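Local coordinates for protein LamCAT (Aquimarina, PDB 6JH5) that probably hydrolyses laminarin, a beta-glucan, as a marine bacterial laminarinase of glycoside hydrolase family 16, and binds a calcium ion, at residues I169-D174 / H179-A184. Sequence-based numbering, arbitrary orientation.
Sequences IKWFVD and HEASIA
Trp171 and His179 form a hydrogen-bonded antiparallel pair across the hairpin, their side chains side by side on the buried face. His179 CD2 lies over one face of the indole, 3.4 Å from Trp171 CE3 and away from the ring centre, while the methyl Ile169 CG2 lies against the opposite face. The two ring planes are inclined at 40°. His179 chi1 of -172° swings CG away from the backbone N and brings CD2 over the benzene part of the indole. Histidine suits the spot because it offers this flat carbon edge while its buried NE2 is satisfied by Tyr145 O. A broad, flat indole can fill the interior and still satisfy its one polar atom, NE1, at Asp118 O. Ala181 N lies at the indole edge, and the small Ala181 CB comes within 4.0 Å of Trp171 CZ3. A leucine in place of Trp171 would probably open a gap between Ile169 and His179 and leave Asp118 O without its indole donor.

The two strands are the arms of the beta hairpin 168-173/176-182, part of the beta-sandwich jelly roll of family 16, where Ile133 of strand 128-136 packs against Ile169, Trp171 and Ala181. Ile169 N gives its hydrogen to Ala181 O at 3.0 Å, Ala181 N returns one to Ile169 O at 2.9 Å, and Trp171 N donates to His179 O at 2.9 Å. Just past the strand, Ile183 turns its CG2 to Ile169 CD1 (4.2 Å), a purely apolar touch.

The other face is looser. There Lys170 and Glu180, a non-hydrogen-bonded pair, run alongside each other as extended chains suited to a surface that solvent can reach. Aliphatic Lys170 CE lies 3.6 Å from Glu180 OE1, but Lys170 NZ stays 4.6 Å from that oxygen, so the opposite charges probably attract without a salt bridge.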
ATOM      1  N   ILE A 169      -8.802   0.718  14.168  1.00 12.85           N
ATOM      2  CA  ILE A 169      -8.027   1.275  13.042  1.00 13.07           C
ATOM      3  C   ILE A 169      -8.943   2.318  12.411  1.00 12.60           C
ATOM      4  O   ILE A 169     -10.078   2.033  12.208  1.00 12.17           O
ATOM      5  CB  ILE A 169      -7.625   0.214  12.012  1.00 13.41           C
ATOM      6  CG1 ILE A 169      -6.768  -0.865  12.665  1.00 13.73           C
ATOM      7  CG2 ILE A 169      -6.907   0.889  10.847  1.00 13.36           C
ATOM      8  CD1 ILE A 169      -6.599  -2.089  11.821  1.00 14.68           C
ATOM      9  N   LYS A 170      -8.416   3.515  12.216  1.00 12.73           N
ATOM     10  CA  LYS A 170      -9.161   4.612  11.570  1.00 12.84           C
ATOM     11  C   LYS A 170      -8.385   5.060  10.326  1.00 13.03           C
ATOM     12  O   LYS A 170      -7.203   5.112  10.397  1.00 13.32           O
ATOM     13  CB  LYS A 170      -9.289   5.776  12.540  1.00 14.05           C
ATOM     14  CG  LYS A 170     -10.253   5.564  13.681  1.00 17.49           C
ATOM     15  CD  LYS A 170     -10.168   6.743  14.630  1.00 21.93           C
ATOM     16  CE  LYS A 170     -11.222   6.774  15.693  1.00 28.23           C
ATOM     17  NZ  LYS A 170     -11.264   8.103  16.334  1.00 30.06           N
ATOM     18  N   TRP A 171      -9.102   5.362   9.257  1.00 12.55           N
ATOM     19  CA  TRP A 171      -8.515   5.766   7.960  1.00 12.12           C
ATOM     20  C   TRP A 171      -8.886   7.214   7.641  1.00 12.27           C
ATOM     21  O   TRP A 171     -10.006   7.587   7.803  1.00 12.22           O
ATOM     22  CB  TRP A 171      -9.023   4.889   6.816  1.00 12.80           C
ATOM     23  CG  TRP A 171      -8.479   3.501   6.692  1.00 11.92           C
ATOM     24  CD1 TRP A 171      -7.572   3.061   5.777  1.00 12.24           C
ATOM     25  CD2 TRP A 171      -8.887   2.339   7.425  1.00 11.76           C
ATOM     26  NE1 TRP A 171      -7.358   1.725   5.917  1.00 12.33           N
ATOM     27  CE2 TRP A 171      -8.154   1.254   6.918  1.00 11.64           C
ATOM     28  CE3 TRP A 171      -9.771   2.122   8.483  1.00 12.78           C
ATOM     29  CZ2 TRP A 171      -8.314  -0.028   7.418  1.00 12.16           C
ATOM     30  CZ3 TRP A 171      -9.933   0.852   8.969  1.00 11.75           C
ATOM     31  CH2 TRP A 171      -9.201  -0.208   8.449  1.00 12.71           C
ATOM     32  N   PHE A 172      -7.914   7.972   7.168  1.00 12.82           N
ATOM     33  CA  PHE A 172      -8.200   9.367   6.809  1.00 13.82           C
ATOM     34  C   PHE A 172      -7.504   9.750   5.507  1.00 14.01           C
ATOM     35  O   PHE A 172      -6.517   9.170   5.162  1.00 14.43           O
ATOM     36  CB  PHE A 172      -7.564  10.300   7.836  1.00 13.30           C
ATOM     37  CG  PHE A 172      -7.855  10.007   9.282  1.00 13.99           C
ATOM     38  CD1 PHE A 172      -7.206   8.996   9.945  1.00 14.47           C
ATOM     39  CD2 PHE A 172      -8.756  10.763   9.989  1.00 14.11           C
ATOM     40  CE1 PHE A 172      -7.455   8.735  11.273  1.00 14.32           C
ATOM     41  CE2 PHE A 172      -9.006  10.508  11.320  1.00 14.64           C
ATOM     42  CZ  PHE A 172      -8.349   9.502  11.961  1.00 15.38           C
ATOM     43  N   VAL A 173      -8.102  10.681   4.780  1.00 14.18           N
ATOM     44  CA  VAL A 173      -7.407  11.350   3.647  1.00 13.58           C
ATOM     45  C   VAL A 173      -7.473  12.848   3.931  1.00 14.23           C
ATOM     46  O   VAL A 173      -8.523  13.321   4.223  1.00 14.61           O
ATOM     47  CB  VAL A 173      -7.972  11.020   2.261  1.00 14.03           C
ATOM     48  CG1 VAL A 173      -7.187  11.743   1.174  1.00 14.87           C
ATOM     49  CG2 VAL A 173      -7.994   9.522   2.040  1.00 14.56           C
ATOM     50  N   ASP A 174      -6.315  13.489   4.013  1.00 14.26           N
ATOM     51  CA  ASP A 174      -6.225  14.943   4.318  1.00 15.72           C
ATOM     52  C   ASP A 174      -6.903  15.222   5.657  1.00 17.90           C
ATOM     53  O   ASP A 174      -7.554  16.241   5.796  1.00 17.94           O
ATOM     54  CB  ASP A 174      -6.751  15.781   3.167  1.00 16.96           C
ATOM     55  CG  ASP A 174      -6.055  15.491   1.853  1.00 17.68           C
ATOM     56  OD1 ASP A 174      -4.870  15.217   1.876  1.00 17.28           O
ATOM     57  OD2 ASP A 174      -6.726  15.538   0.863  1.00 19.20           O
ATOM     58  N   HIS A 179     -13.187   5.739   7.231  1.00 13.70           N
ATOM     59  CA  HIS A 179     -13.353   4.291   7.500  1.00 13.04           C
ATOM     60  C   HIS A 179     -12.825   3.985   8.895  1.00 12.12           C
ATOM     61  O   HIS A 179     -11.964   4.673   9.346  1.00 13.32           O
ATOM     62  CB  HIS A 179     -12.671   3.452   6.405  1.00 14.04           C
ATOM     63  CG  HIS A 179     -12.914   1.982   6.462  1.00 14.49           C
ATOM     64  ND1 HIS A 179     -14.154   1.440   6.649  1.00 16.31           N
ATOM     65  CD2 HIS A 179     -12.082   0.939   6.316  1.00 13.88           C
ATOM     66  CE1 HIS A 179     -14.063   0.139   6.624  1.00 16.05           C
ATOM     67  NE2 HIS A 179     -12.822  -0.192   6.431  1.00 14.43           N
ATOM     68  N   GLU A 180     -13.416   3.007   9.540  1.00 13.00           N
ATOM     69  CA  GLU A 180     -13.012   2.643  10.911  1.00 13.05           C
ATOM     70  C   GLU A 180     -13.345   1.172  11.117  1.00 13.19           C
ATOM     71  O   GLU A 180     -14.350   0.747  10.635  1.00 16.47           O
ATOM     72  CB  GLU A 180     -13.735   3.527  11.929  1.00 14.63           C
ATOM     73  CG  GLU A 180     -13.401   3.214  13.366  1.00 16.47           C
ATOM     74  CD  GLU A 180     -13.981   4.213  14.357  1.00 17.67           C
ATOM     75  OE1 GLU A 180     -14.118   5.351  13.991  1.00 17.68           O
ATOM     76  OE2 GLU A 180     -14.256   3.829  15.470  1.00 18.48           O
ATOM     77  N   ALA A 181     -12.466   0.460  11.792  1.00 12.59           N
ATOM     78  CA  ALA A 181     -12.742  -0.956  12.069  1.00 13.27           C
ATOM     79  C   ALA A 181     -12.355  -1.247  13.517  1.00 13.34           C
ATOM     80  O   ALA A 181     -11.259  -0.952  13.887  1.00 14.10           O
ATOM     81  CB  ALA A 181     -11.959  -1.824  11.123  1.00 13.95           C
ATOM     82  N   SER A 182     -13.270  -1.836  14.261  1.00 13.39           N
ATOM     83  CA  SER A 182     -12.911  -2.241  15.634  1.00 13.06           C
ATOM     84  C   SER A 182     -12.085  -3.530  15.600  1.00 13.56           C
ATOM     85  O   SER A 182     -12.413  -4.440  14.851  1.00 13.23           O
ATOM     86  CB  SER A 182     -14.121  -2.431  16.498  1.00 14.62           C
ATOM     87  OG  SER A 182     -13.718  -2.847  17.782  1.00 14.40           O
ATOM     88  N   ILE A 183     -11.002  -3.515  16.370  1.00 12.58           N
ATOM     89  CA  ILE A 183     -10.191  -4.732  16.605  1.00 12.56           C
ATOM     90  C   ILE A 183     -10.173  -5.007  18.114  1.00 13.14           C
ATOM     91  O   ILE A 183      -9.409  -5.807  18.543  1.00 14.34           O
ATOM     92  CB  ILE A 183      -8.782  -4.612  16.001  1.00 13.52           C
ATOM     93  CG1 ILE A 183      -7.974  -3.462  16.589  1.00 14.35           C
ATOM     94  CG2 ILE A 183      -8.847  -4.505  14.487  1.00 13.62           C
ATOM     95  CD1 ILE A 183      -6.532  -3.510  16.149  1.00 15.68           C
ATOM     96  N   ALA A 184     -11.078  -4.364  18.828  1.00 15.35           N
ATOM     97  CA  ALA A 184     -11.112  -4.459  20.306  1.00 15.70           C
ATOM     98  C   ALA A 184     -11.379  -5.897  20.728  1.00 16.12           C
ATOM     99  O   ALA A 184     -12.310  -6.457  20.262  1.00 15.30           O
ATOM    100  CB  ALA A 184     -12.194  -3.570  20.829  1.00 15.97           C
TER